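Local coordinates for protein alpha-tubulin N-acetyltransferase (Danio rerio, PDB 4H6U) that probably transfers an acetyl group from acetyl coenzyme A to alpha-tubulin, as a member of the GNAT acetyltransferase family, at residues 74-79 with 91-97; 103-107 with 183-188. The protein carries 1 engineered substitution. All blocks are in the same frame, centred on the assembly; numbering follows the deposited sequence.

Contact 1. Residues 74-79 with 91-97; sequences HHLYLL and IVGFLKV. With PO4 (phosphate ion), chain E.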
loop_
_atom_site.group_PDB
_atom_site.type_symbol
_atom_site.label_atom_id
_atom_site.label_comp_id
_atom_site.label_asym_id
_atom_site.label_seq_id
_atom_site.Cartn_x
_atom_site.Cartn_y
_atom_site.Cartn_z
ATOM N N HIS A 74 -4.093 5.204 1.611
ATOM C CA HIS A 74 -4.869 4.129 1.020
ATOM C C HIS A 74 -5.194 3.116 2.147
ATOM O O HIS A 74 -4.512 3.078 3.169
ATOM C CB HIS A 74 -4.083 3.464 -0.113
ATOM C CG HIS A 74 -3.757 4.383 -1.248
ATOM N ND1 HIS A 74 -4.323 5.634 -1.389
ATOM C CD2 HIS A 74 -2.892 4.247 -2.280
ATOM C CE1 HIS A 74 -3.844 6.214 -2.474
ATOM N NE2 HIS A 74 -2.969 5.395 -3.028
ATOM N N HIS A 75 -6.295 2.392 1.997
ATOM C CA HIS A 75 -6.699 1.406 2.982
ATOM C C HIS A 75 -6.773 0.018 2.313
ATOM O O HIS A 75 -7.471 -0.170 1.326
ATOM C CB HIS A 75 -8.060 1.801 3.590
ATOM C CG HIS A 75 -8.319 1.183 4.928
ATOM N ND1 HIS A 75 -8.928 1.872 5.960
ATOM C CD2 HIS A 75 -8.055 -0.061 5.408
ATOM C CE1 HIS A 75 -9.007 1.087 7.024
ATOM N NE2 HIS A 75 -8.496 -0.093 6.713
ATOM N N LEU A 76 -5.990 -0.922 2.830
ATOM C CA LEU A 76 -5.975 -2.271 2.318
ATOM C C LEU A 76 -6.729 -3.198 3.266
ATOM O O LEU A 76 -6.390 -3.271 4.462
ATOM C CB LEU A 76 -4.539 -2.741 2.183
ATOM C CG LEU A 76 -4.357 -4.160 1.645
ATOM C CD1 LEU A 76 -5.003 -4.333 0.269
ATOM C CD2 LEU A 76 -2.856 -4.451 1.576
ATOM N N TYR A 77 -7.745 -3.883 2.744
ATOM C CA TYR A 77 -8.482 -4.880 3.541
ATOM C C TYR A 77 -8.146 -6.302 3.091
ATOM O O TYR A 77 -8.219 -6.654 1.899
ATOM C CB TYR A 77 -10.010 -4.678 3.436
ATOM C CG TYR A 77 -10.492 -3.293 3.786
ATOM C CD1 TYR A 77 -10.940 -3.003 5.066
ATOM C CD2 TYR A 77 -10.470 -2.263 2.852
ATOM C CE1 TYR A 77 -11.364 -1.729 5.405
ATOM C CE2 TYR A 77 -10.889 -0.987 3.188
ATOM C CZ TYR A 77 -11.328 -0.723 4.462
ATOM O OH TYR A 77 -11.752 0.540 4.787
ATOM N N LEU A 78 -7.824 -7.119 4.083
ATOM C CA LEU A 78 -7.537 -8.531 3.861
ATOM C C LEU A 78 -8.588 -9.360 4.598
ATOM O O LEU A 78 -8.898 -9.100 5.770
ATOM C CB LEU A 78 -6.151 -8.896 4.382
ATOM C CG LEU A 78 -4.959 -8.044 3.905
ATOM C CD1 LEU A 78 -3.682 -8.622 4.446
ATOM C CD2 LEU A 78 -4.890 -7.984 2.406
ATOM N N LEU A 79 -9.112 -10.357 3.891
ATOM C CA LEU A 79 -10.103 -11.284 4.404
ATOM C C LEU A 79 -9.416 -12.597 4.739
ATOM O O LEU A 79 -8.847 -13.235 3.837
ATOM C CB LEU A 79 -11.225 -11.503 3.372
ATOM C CG LEU A 79 -12.476 -12.283 3.815
ATOM C CD1 LEU A 79 -13.248 -11.630 4.985
ATOM C CD2 LEU A 79 -13.379 -12.462 2.599
ATOM N N ILE A 91 -5.447 -15.844 3.890
ATOM C CA ILE A 91 -5.969 -14.667 3.238
ATOM C C ILE A 91 -6.512 -15.110 1.900
ATOM O O ILE A 91 -5.757 -15.646 1.073
ATOM C CB ILE A 91 -4.860 -13.595 3.031
ATOM C CG1 ILE A 91 -4.191 -13.211 4.375
ATOM C CG2 ILE A 91 -5.441 -12.370 2.326
ATOM C CD1 ILE A 91 -5.167 -13.111 5.517
ATOM N N VAL A 92 -7.823 -14.957 1.725
ATOM C CA VAL A 92 -8.503 -15.440 0.522
ATOM C C VAL A 92 -8.837 -14.303 -0.452
ATOM O O VAL A 92 -9.206 -14.554 -1.592
ATOM C CB VAL A 92 -9.761 -16.192 0.871
ATOM C CG1 VAL A 92 -9.389 -17.412 1.678
ATOM C CG2 VAL A 92 -10.725 -15.295 1.619
ATOM N N GLY A 93 -8.736 -13.056 0.016
ATOM C CA GLY A 93 -8.941 -11.914 -0.836
ATOM C C GLY A 93 -8.399 -10.601 -0.272
ATOM O O GLY A 93 -8.093 -10.504 0.905
ATOM N N PHE A 94 -8.208 -9.616 -1.144
ATOM C CA PHE A 94 -7.852 -8.270 -0.719
ATOM C C PHE A 94 -8.617 -7.186 -1.488
ATOM O O PHE A 94 -9.049 -7.373 -2.606
ATOM C CB PHE A 94 -6.338 -8.015 -0.821
ATOM C CG PHE A 94 -5.765 -8.104 -2.227
ATOM C CD1 PHE A 94 -6.001 -7.115 -3.159
ATOM C CD2 PHE A 94 -4.911 -9.131 -2.574
ATOM C CE1 PHE A 94 -5.455 -7.180 -4.441
ATOM C CE2 PHE A 94 -4.349 -9.214 -3.857
ATOM C CZ PHE A 94 -4.623 -8.246 -4.793
ATOM N N LEU A 95 -8.778 -6.046 -0.842
ATOM C CA LEU A 95 -9.475 -4.933 -1.418
ATOM C C LEU A 95 -8.745 -3.688 -0.959
ATOM O O LEU A 95 -8.556 -3.449 0.247
ATOM C CB LEU A 95 -10.927 -4.917 -0.948
ATOM C CG LEU A 95 -11.806 -3.722 -1.245
ATOM C CD1 LEU A 95 -11.956 -3.635 -2.753
ATOM C CD2 LEU A 95 -13.210 -3.849 -0.553
ATOM N N LYS A 96 -8.379 -2.868 -1.926
ATOM C CA LYS A 96 -7.665 -1.636 -1.623
ATOM C C LYS A 96 -8.459 -0.428 -2.121
ATOM O O LYS A 96 -8.914 -0.373 -3.280
ATOM C CB LYS A 96 -6.286 -1.673 -2.289
ATOM C CG LYS A 96 -5.339 -0.518 -1.919
ATOM C CD LYS A 96 -4.047 -0.685 -2.722
ATOM C CE LYS A 96 -3.102 0.451 -2.648
ATOM N NZ LYS A 96 -1.850 0.054 -3.364
ATOM N N VAL A 97 -8.695 0.509 -1.217
ATOM C CA VAL A 97 -9.369 1.738 -1.590
ATOM C C VAL A 97 -8.540 2.903 -1.215
ATOM O O VAL A 97 -7.612 2.778 -0.408
ATOM C CB VAL A 97 -10.744 1.899 -0.919
ATOM C CG1 VAL A 97 -11.678 0.827 -1.392
ATOM C CG2 VAL A 97 -10.586 1.888 0.589
HETATM P P PO4 E . 0.154 2.518 -1.978
HETATM O O1 PO4 E . 1.142 1.394 -1.773
HETATM O O2 PO4 E . 0.858 3.854 -2.108
HETATM O O3 PO4 E . -0.605 2.356 -3.273
HETATM O O4 PO4 E . -0.778 2.473 -0.781
#
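His75 and Tyr77 pair with Val97 and Leu95 in an antiparallel beta hairpin, their backbone N-H and C=O groups exchanging two hydrogen bonds per pair while the strand axes run 4.6 Å apart at 165°. Near the turn, Val92 N donates to Leu79 O at 2.9 Å. On one face, the Tyr77 ring, with CG anti to its carbonyl carbon (chi1 -54°), brings CE2 edge-on to Val97 CG2 at 3.9 Å; its OH lies over the centre of the His75 imidazole, whose NE2 bonds Ser20 OG. On the other face, Leu78 CD2 presses on Phe94 CB at 3.5 Å, and Leu76 CD1 rests against Lys96 CB at 3.9 Å. Extended Lys96 runs alongside the His74 ring, Lys96 CE 3.8 Å from His74 CD2, and its NZ donates to phosphate O3 at 2.6 Å, an oxygen at the His74 ring edge, in plane. This ion, probably from the crystallisation liquor, is also hydrogen-bonded by Lys96 NZ and His74 ND1 of the second subunit. The hairpin, strands 75-81 and 90-99, lies in the central mixed sheet of the GNAT fold between strands 18-23 and 117-124; helix 133-145 covers Tyr77 and Leu95, and Phe15 and Pro16 of the second subunit cover Leu78, Leu76 and Phe94.

Contact 2. Residues 103-107 with 183-188; sequences FLLDQ and VFAGFF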
loop_
_atom_site.group_PDB
_atom_site.type_symbol
_atom_site.label_atom_id
_atom_site.label_comp_id
_atom_site.label_asym_id
_atom_site.label_seq_id
_atom_site.Cartn_x
_atom_site.Cartn_y
_atom_site.Cartn_z
ATOM N N PHE A 103 -10.247 14.368 -12.360
ATOM C CA PHE A 103 -10.912 15.309 -13.261
ATOM C C PHE A 103 -11.890 14.526 -14.090
ATOM O O PHE A 103 -11.503 13.788 -14.995
ATOM C CB PHE A 103 -9.894 15.982 -14.171
ATOM C CG PHE A 103 -8.938 16.830 -13.435
ATOM C CD1 PHE A 103 -9.118 18.200 -13.383
ATOM C CD2 PHE A 103 -7.878 16.258 -12.736
ATOM C CE1 PHE A 103 -8.227 19.015 -12.680
ATOM C CE2 PHE A 103 -6.976 17.068 -12.022
ATOM C CZ PHE A 103 -7.156 18.446 -11.999
ATOM N N LEU A 104 -13.159 14.649 -13.764
ATOM C CA LEU A 104 -14.143 13.777 -14.378
ATOM C C LEU A 104 -15.046 14.540 -15.316
ATOM O O LEU A 104 -15.189 15.748 -15.199
ATOM C CB LEU A 104 -15.020 13.150 -13.310
ATOM C CG LEU A 104 -14.397 12.197 -12.304
ATOM C CD1 LEU A 104 -15.467 11.827 -11.272
ATOM C CD2 LEU A 104 -13.807 10.951 -12.963
ATOM N N LEU A 105 -15.676 13.811 -16.225
ATOM C CA LEU A 105 -16.732 14.351 -17.059
ATOM C C LEU A 105 -18.071 13.928 -16.483
ATOM O O LEU A 105 -18.208 12.813 -16.006
ATOM C CB LEU A 105 -16.596 13.825 -18.495
ATOM C CG LEU A 105 -15.261 14.128 -19.178
ATOM C CD1 LEU A 105 -15.272 13.588 -20.589
ATOM C CD2 LEU A 105 -14.981 15.635 -19.167
ATOM N N ASP A 106 -19.062 14.805 -16.494
ATOM C CA ASP A 106 -20.366 14.380 -16.008
ATOM C C ASP A 106 -21.271 13.870 -17.134
ATOM O O ASP A 106 -20.785 13.510 -18.185
ATOM C CB ASP A 106 -21.032 15.476 -15.203
ATOM C CG ASP A 106 -21.414 16.653 -16.029
ATOM O OD1 ASP A 106 -21.720 16.503 -17.229
ATOM O OD2 ASP A 106 -21.483 17.743 -15.438
ATOM N N GLN A 107 -22.571 13.754 -16.890
ATOM C CA GLN A 107 -23.459 13.153 -17.875
ATOM C C GLN A 107 -23.613 13.990 -19.124
ATOM O O GLN A 107 -23.954 13.448 -20.159
ATOM C CB GLN A 107 -24.837 12.911 -17.266
ATOM C CG GLN A 107 -24.781 11.857 -16.164
ATOM C CD GLN A 107 -25.657 12.149 -14.975
ATOM O OE1 GLN A 107 -25.588 13.221 -14.376
ATOM N NE2 GLN A 107 -26.486 11.178 -14.615
ATOM N N VAL A 183 -17.156 5.486 -13.322
ATOM C CA VAL A 183 -18.127 6.010 -12.401
ATOM C C VAL A 183 -19.507 5.827 -13.000
ATOM O O VAL A 183 -19.676 5.831 -14.221
ATOM C CB VAL A 183 -17.902 7.502 -12.078
ATOM C CG1 VAL A 183 -16.540 7.714 -11.488
ATOM C CG2 VAL A 183 -18.100 8.325 -13.300
ATOM N N PHE A 184 -20.489 5.619 -12.131
ATOM C CA PHE A 184 -21.834 5.356 -12.604
ATOM C C PHE A 184 -22.775 6.539 -12.376
ATOM O O PHE A 184 -22.454 7.472 -11.646
ATOM C CB PHE A 184 -22.372 4.089 -11.970
ATOM C CG PHE A 184 -21.579 2.852 -12.311
ATOM C CD1 PHE A 184 -21.970 2.016 -13.350
ATOM C CD2 PHE A 184 -20.414 2.555 -11.601
ATOM C CE1 PHE A 184 -21.241 0.849 -13.666
ATOM C CE2 PHE A 184 -19.686 1.400 -11.864
ATOM C CZ PHE A 184 -20.102 0.521 -12.920
ATOM N N ALA A 185 -23.943 6.471 -13.000
ATOM C CA ALA A 185 -24.878 7.590 -13.014
ATOM C C ALA A 185 -25.113 8.162 -11.606
ATOM O O ALA A 185 -25.039 9.378 -11.415
ATOM C CB ALA A 185 -26.185 7.167 -13.659
ATOM N N GLY A 186 -25.323 7.274 -10.627
ATOM C CA GLY A 186 -25.655 7.636 -9.261
ATOM C C GLY A 186 -24.631 8.522 -8.580
ATOM O O GLY A 186 -24.915 9.144 -7.559
ATOM N N PHE A 187 -23.408 8.477 -9.093
ATOM C CA PHE A 187 -22.290 9.259 -8.599
ATOM C C PHE A 187 -22.623 10.758 -8.601
ATOM O O PHE A 187 -22.161 11.516 -7.744
ATOM C CB PHE A 187 -21.075 8.956 -9.481
ATOM C CG PHE A 187 -19.817 9.638 -9.073
ATOM C CD1 PHE A 187 -18.928 8.991 -8.199
ATOM C CD2 PHE A 187 -19.520 10.913 -9.530
ATOM C CE1 PHE A 187 -17.741 9.588 -7.795
ATOM C CE2 PHE A 187 -18.318 11.548 -9.160
ATOM C CZ PHE A 187 -17.426 10.894 -8.263
ATOM N N PHE A 188 -23.458 11.177 -9.555
ATOM C CA PHE A 188 -23.739 12.603 -9.774
ATOM C C PHE A 188 -25.054 13.135 -9.151
ATOM O O PHE A 188 -26.156 12.682 -9.472
ATOM C CB PHE A 188 -23.663 12.913 -11.273
ATOM C CG PHE A 188 -22.272 12.711 -11.868
ATOM C CD1 PHE A 188 -21.296 13.703 -11.772
ATOM C CD2 PHE A 188 -21.939 11.528 -12.516
ATOM C CE1 PHE A 188 -20.022 13.520 -12.305
ATOM C CE2 PHE A 188 -20.669 11.341 -13.044
ATOM C CZ PHE A 188 -19.708 12.351 -12.942
#
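The Phe188 ring lies under the Asp106 CB methylene, which sits over one ring face 4.1 Å from the centroid and 28° off the normal, a CH-pi contact. It joins the C-terminal end of the modelled chain, just beyond the last strand of the GNAT fold, to the small beta hairpin of strands 102-105 and 111-114. The opposite face of the same ring receives Phe187 CD2 above its centre, so the aromatic group is clasped between its own neighbour and the hairpin turn. A 3-10 turn at 185-187 sets this up: Phe187 N bonds Phe184 O and Phe188 N bonds Ala185 O, and the rim of the Phe187 ring, at CD2, stands over the face of the Phe188 ring, the two planes steeply inclined. Phe187, its CG anti to the backbone N (chi1 -178°), swings toward the strand, where Leu104 CD1 meets CE2 at 3.6 Å; the two side chains cross at about a right angle. One face of the Phe187 ring carries Val183 CG1, which also touches Leu104 CD1 at 4.3 Å, closing a small apolar cluster that Pro116 borders. Leu112 of the hairpin packs on Phe188 as well. Two polar groups approach the Phe188 ring obliquely without bonding across. The Gln107 amide, tilted 27° from the ring plane, brings OE1 to 3.7 Å from Phe188 CB, the two side chains running past each other in opposite directions. Asp106 turns its carboxylate away from the ring: OD1 accepts from Arg108 N, an Asx turn, and from Ala110 N, which ties down the start of the turn between the strands. Leu105 O, itself bonded to Gln177 NE2, lies obliquely 3.4 Å from Phe188 CZ.

In the fold
Strand 90-99 of contact 1 runs on almost directly into strand 102-105 of contact 2. The two are 25 Å apart between centres and about 12 Å between nearest atoms, so they do not meet directly. Contact 1 is central, about 5 Å from the chain centre, on the second and third strands of the six-stranded mixed sheet; contact 2 is peripheral, about 21 Å out, and joins the chain end after strand 181-182 to the separate two-stranded hairpin 102-105/111-114. The acetyl coenzyme A pocket residues, between 120 and 168, fall after contact 1 and between the two segments of contact 2 along the chain. The Phe94 side chain comes to about 6 Å from the cofactor and that of Val183 to about 12 Å.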